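Local coordinates for protein Exo-alpha-sialidase (Clostridium perfringens, PDB 2V72) that binds galactose through a family 32 carbohydrate-binding module of a large sialidase toxin, probably helping to bring the enzyme to sugar-bearing surfaces, at residues Ile7-Ser19 and Ser56-Ile68. Sequence-based numbering, arbitrary orientation.
Sequences IETAIPQSEMTAS and SVNLGKARKVSSI
The guanidinium of Arg63 is packed between two aliphatic groups and met at its edge by a nearly coplanar carboxylate. The fold is the beta-sandwich of the F5/8 type C family. Ile11 CG2 sits over the centre of one guanidinium face, 3.6 Å from Arg63 CZ. Lys61 CG covers part of the opposite face. At the edge, Arg63 NH2 and Glu15 OE1 form a salt bridge, 2.6 Å apart, with NH2 as the hydrogen-bond donor. The carboxylate and guanidinium planes are only 6° apart. Arg63 NH2 also donates to Leu59 O, so a single nitrogen ties the corner at Gly60-Lys61 to Glu15. The bend of Arg63 at chi2 (-81°) brings its chain across Ile11, whose CD1 touches Arg63 CG and CD.

Segment 56-68 passes from one sheet to the other at this corner, and segment 7-19 follows it across both. Strand 17-19 is an edge strand and pairs antiparallel with strand 56-59. Thr17 with Asn58 and Ser19 with Ser56 are hydrogen-bonded pairs; Ser56 N reaches Ser19 O at 2.7 Å. Ala18 and Val57 form the non-hydrogen-bonded pair between them. Met16 SD packs on Val57 CG1 at 3.9 Å, and Met16 also meets Ile33. On the other face, Thr17 OG1 lies beside Asn58 CB. Both ends of the Asn58 amide are bonded: OD1 accepts from Gly60 N in an Asx turn, and ND2 donates to Glu121 OE2.

Farther along, Ser66 and Ser67 form a classic beta bulge facing Tyr142. Both hydroxyls donate to Glu8 OE2. The Ser66 OG bond is the longer, 3.3 Å to Glu8 OE2 on its anti side; Ser66 OG also bonds Tyr142 O weakly. Ser67 OG comes from above the carboxylate plane, 2.7 Å from Glu8 OE2.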
loop_
_atom_site.group_PDB
_atom_site.type_symbol
_atom_site.label_atom_id
_atom_site.label_comp_id
_atom_site.label_asym_id
_atom_site.label_seq_id
_atom_site.Cartn_x
_atom_site.Cartn_y
_atom_site.Cartn_z
ATOM N N ILE A 7 -22.666 6.181 1.276
ATOM C CA ILE A 7 -21.815 6.624 2.414
ATOM C C ILE A 7 -20.544 5.802 2.586
ATOM O O ILE A 7 -20.586 4.575 2.731
ATOM N N GLU A 8 -19.409 6.493 2.556
ATOM C CA GLU A 8 -18.104 5.897 2.831
ATOM C C GLU A 8 -17.240 7.007 3.413
ATOM O O GLU A 8 -17.442 8.184 3.096
ATOM C CB GLU A 8 -17.488 5.310 1.558
ATOM C CG GLU A 8 -16.493 4.177 1.789
ATOM C CD GLU A 8 -15.957 3.570 0.490
ATOM O OE1 GLU A 8 -16.152 4.178 -0.591
ATOM O OE2 GLU A 8 -15.336 2.481 0.550
ATOM N N THR A 9 -16.299 6.634 4.278
ATOM C CA THR A 9 -15.514 7.604 5.046
ATOM C C THR A 9 -14.020 7.299 4.949
ATOM O O THR A 9 -13.604 6.146 5.043
ATOM C CB THR A 9 -15.948 7.618 6.539
ATOM O OG1 THR A 9 -17.381 7.689 6.630
ATOM C CG2 THR A 9 -15.353 8.806 7.278
ATOM N N ALA A 10 -13.222 8.344 4.764
ATOM C CA ALA A 10 -11.774 8.207 4.658
ATOM C C ALA A 10 -11.119 8.274 6.033
ATOM O O ALA A 10 -11.335 9.228 6.786
ATOM C CB ALA A 10 -11.208 9.288 3.744
ATOM N N ILE A 11 -10.327 7.256 6.365
ATOM C CA ILE A 11 -9.532 7.285 7.591
ATOM C C ILE A 11 -8.427 8.335 7.426
ATOM O O ILE A 11 -7.678 8.299 6.445
ATOM C CB ILE A 11 -8.925 5.895 7.943
ATOM C CG1 ILE A 11 -10.036 4.854 8.150
ATOM C CG2 ILE A 11 -8.032 5.994 9.193
ATOM C CD1 ILE A 11 -9.570 3.404 8.048
ATOM N N PRO A 12 -8.339 9.288 8.372
ATOM C CA PRO A 12 -7.275 10.277 8.300
ATOM C C PRO A 12 -5.911 9.589 8.288
ATOM O O PRO A 12 -5.646 8.712 9.120
ATOM C CB PRO A 12 -7.458 11.092 9.584
ATOM C CG PRO A 12 -8.882 10.881 9.970
ATOM C CD PRO A 12 -9.205 9.494 9.546
ATOM N N GLN A 13 -5.083 9.970 7.316
ATOM C CA GLN A 13 -3.740 9.438 7.149
ATOM C C GLN A 13 -2.823 9.869 8.291
ATOM O O GLN A 13 -1.834 9.195 8.583
ATOM C CB GLN A 13 -3.152 9.886 5.804
ATOM C CG GLN A 13 -3.755 9.192 4.583
ATOM C CD GLN A 13 -3.107 9.627 3.277
ATOM O OE1 GLN A 13 -2.893 10.810 3.047
ATOM N NE2 GLN A 13 -2.798 8.666 2.415
ATOM N N SER A 14 -3.161 10.988 8.931
ATOM C CA SER A 14 -2.413 11.479 10.091
ATOM C C SER A 14 -2.547 10.526 11.281
ATOM O O SER A 14 -1.710 10.536 12.182
ATOM C CB SER A 14 -2.867 12.886 10.483
ATOM O OG SER A 14 -4.112 12.848 11.153
ATOM N N GLU A 15 -3.600 9.710 11.274
ATOM C CA GLU A 15 -3.805 8.675 12.287
ATOM C C GLU A 15 -3.087 7.377 11.922
ATOM O O GLU A 15 -3.086 6.400 12.682
ATOM C CB GLU A 15 -5.297 8.423 12.490
ATOM C CG GLU A 15 -5.921 9.341 13.521
ATOM C CD GLU A 15 -7.420 9.439 13.386
ATOM O OE1 GLU A 15 -8.057 8.405 13.099
ATOM O OE2 GLU A 15 -7.962 10.557 13.563
ATOM N N MET A 16 -2.470 7.378 10.752
ATOM C CA MET A 16 -1.725 6.223 10.286
ATOM C C MET A 16 -0.242 6.421 10.536
ATOM O O MET A 16 0.224 7.545 10.718
ATOM C CB MET A 16 -1.974 5.980 8.792
ATOM C CG MET A 16 -3.448 5.905 8.402
ATOM S SD MET A 16 -3.601 5.725 6.625
ATOM C CE MET A 16 -5.386 5.638 6.450
ATOM N N THR A 17 0.472 5.299 10.578
ATOM C CA THR A 17 1.926 5.259 10.602
ATOM C C THR A 17 2.303 4.173 9.622
ATOM O O THR A 17 1.585 3.175 9.493
ATOM C CB THR A 17 2.490 4.892 11.990
ATOM O OG1 THR A 17 1.771 3.774 12.513
ATOM C CG2 THR A 17 2.357 6.053 12.959
ATOM N N ALA A 18 3.421 4.365 8.928
ATOM C CA ALA A 18 3.814 3.457 7.867
ATOM C C ALA A 18 5.188 2.840 8.094
ATOM O O ALA A 18 6.048 3.419 8.769
ATOM C CB ALA A 18 3.755 4.163 6.514
ATOM N N SER A 19 5.380 1.670 7.495
ATOM C CA SER A 19 6.592 0.890 7.637
ATOM C C SER A 19 6.781 0.088 6.361
ATOM O O SER A 19 5.804 -0.333 5.757
ATOM C CB SER A 19 6.442 -0.061 8.832
ATOM O OG SER A 19 7.680 -0.650 9.168
ATOM N N SER A 56 3.620 -1.861 5.251
ATOM C CA SER A 56 2.611 -2.045 6.281
ATOM C C SER A 56 2.161 -0.683 6.736
ATOM O O SER A 56 2.983 0.210 6.959
ATOM C CB SER A 56 3.153 -2.844 7.473
ATOM O OG SER A 56 3.601 -4.121 7.069
ATOM N N VAL A 57 0.848 -0.526 6.848
ATOM C CA VAL A 57 0.257 0.703 7.324
ATOM C C VAL A 57 -0.628 0.390 8.528
ATOM O O VAL A 57 -1.643 -0.315 8.411
ATOM C CB VAL A 57 -0.568 1.407 6.208
ATOM C CG1 VAL A 57 -1.173 2.702 6.725
ATOM C CG2 VAL A 57 0.301 1.677 4.987
ATOM N N ASN A 58 -0.222 0.900 9.685
ATOM C CA ASN A 58 -1.021 0.792 10.895
ATOM C C ASN A 58 -2.084 1.867 10.881
ATOM O O ASN A 58 -1.812 3.013 10.523
ATOM C CB ASN A 58 -0.147 0.914 12.141
ATOM C CG ASN A 58 -0.898 0.578 13.404
ATOM O OD1 ASN A 58 -1.581 1.426 13.981
ATOM N ND2 ASN A 58 -0.774 -0.674 13.847
ATOM N N LEU A 59 -3.297 1.489 11.277
ATOM C CA LEU A 59 -4.470 2.335 11.072
ATOM C C LEU A 59 -4.810 3.208 12.275
ATOM O O LEU A 59 -5.663 4.101 12.173
ATOM C CB LEU A 59 -5.672 1.489 10.631
ATOM C CG LEU A 59 -5.485 0.597 9.395
ATOM C CD1 LEU A 59 -6.708 -0.267 9.168
ATOM C CD2 LEU A 59 -5.153 1.400 8.130
ATOM N N GLY A 60 -4.133 2.966 13.399
ATOM C CA GLY A 60 -4.328 3.769 14.613
ATOM C C GLY A 60 -5.253 3.124 15.626
ATOM O O GLY A 60 -4.987 3.155 16.825
ATOM N N LYS A 61 -6.349 2.550 15.138
ATOM C CA LYS A 61 -7.292 1.813 15.981
ATOM C C LYS A 61 -7.943 0.683 15.188
ATOM O O LYS A 61 -7.590 0.460 14.030
ATOM C CB LYS A 61 -8.337 2.750 16.603
ATOM C CG LYS A 61 -9.274 3.447 15.629
ATOM C CD LYS A 61 -10.198 4.417 16.388
ATOM C CE LYS A 61 -11.400 4.873 15.550
ATOM N NZ LYS A 61 -12.339 3.750 15.224
ATOM N N ALA A 62 -8.865 -0.044 15.816
ATOM C CA ALA A 62 -9.639 -1.067 15.118
ATOM C C ALA A 62 -10.637 -0.413 14.156
ATOM O O ALA A 62 -11.470 0.397 14.558
ATOM C CB ALA A 62 -10.351 -1.970 16.110
ATOM N N ARG A 63 -10.521 -0.756 12.878
ATOM C CA ARG A 63 -11.352 -0.172 11.833
ATOM C C ARG A 63 -12.139 -1.256 11.101
ATOM O O ARG A 63 -11.775 -2.429 11.149
ATOM C CB ARG A 63 -10.478 0.584 10.826
ATOM C CG ARG A 63 -9.485 1.564 11.426
ATOM C CD ARG A 63 -10.124 2.889 11.793
ATOM N NE ARG A 63 -9.096 3.830 12.226
ATOM C CZ ARG A 63 -9.289 5.121 12.496
ATOM N NH1 ARG A 63 -10.493 5.677 12.385
ATOM N NH2 ARG A 63 -8.255 5.861 12.883
ATOM N N LYS A 64 -13.214 -0.851 10.427
ATOM C CA LYS A 64 -13.981 -1.736 9.551
ATOM C C LYS A 64 -13.827 -1.258 8.112
ATOM O O LYS A 64 -14.589 -0.398 7.650
ATOM C CB LYS A 64 -15.461 -1.751 9.943
ATOM C CG LYS A 64 -15.771 -2.463 11.242
ATOM C CD LYS A 64 -17.277 -2.446 11.523
ATOM C CE LYS A 64 -17.614 -3.148 12.836
ATOM N NZ LYS A 64 -17.099 -4.557 12.886
ATOM N N VAL A 65 -12.847 -1.807 7.398
ATOM C CA VAL A 65 -12.475 -1.226 6.114
ATOM C C VAL A 65 -13.254 -1.832 4.949
ATOM O O VAL A 65 -13.316 -3.052 4.777
ATOM C CB VAL A 65 -10.909 -1.175 5.881
ATOM C CG1 VAL A 65 -10.157 -1.146 7.210
ATOM C CG2 VAL A 65 -10.402 -2.307 5.005
ATOM N N SER A 66 -13.875 -0.951 4.170
ATOM C CA SER A 66 -14.667 -1.357 3.015
ATOM C C SER A 66 -13.885 -1.240 1.710
ATOM O O SER A 66 -14.212 -1.911 0.738
ATOM C CB SER A 66 -15.991 -0.582 2.946
ATOM O OG SER A 66 -15.830 0.782 3.307
ATOM N N SER A 67 -12.850 -0.402 1.687
ATOM C CA SER A 67 -12.016 -0.264 0.484
ATOM C C SER A 67 -10.638 0.336 0.731
ATOM O O SER A 67 -10.382 0.955 1.767
ATOM C CB SER A 67 -12.739 0.531 -0.622
ATOM O OG SER A 67 -12.852 1.901 -0.289
ATOM N N ILE A 68 -9.757 0.137 -0.247
ATOM C CA ILE A 68 -8.389 0.668 -0.222
ATOM C C ILE A 68 -8.055 1.222 -1.613
ATOM O O ILE A 68 -8.259 0.539 -2.618
ATOM C CB ILE A 68 -7.360 -0.427 0.195
ATOM C CG1 ILE A 68 -7.670 -0.953 1.606
ATOM C CG2 ILE A 68 -5.932 0.108 0.142
ATOM C CD1 ILE A 68 -7.236 -2.376 1.847
#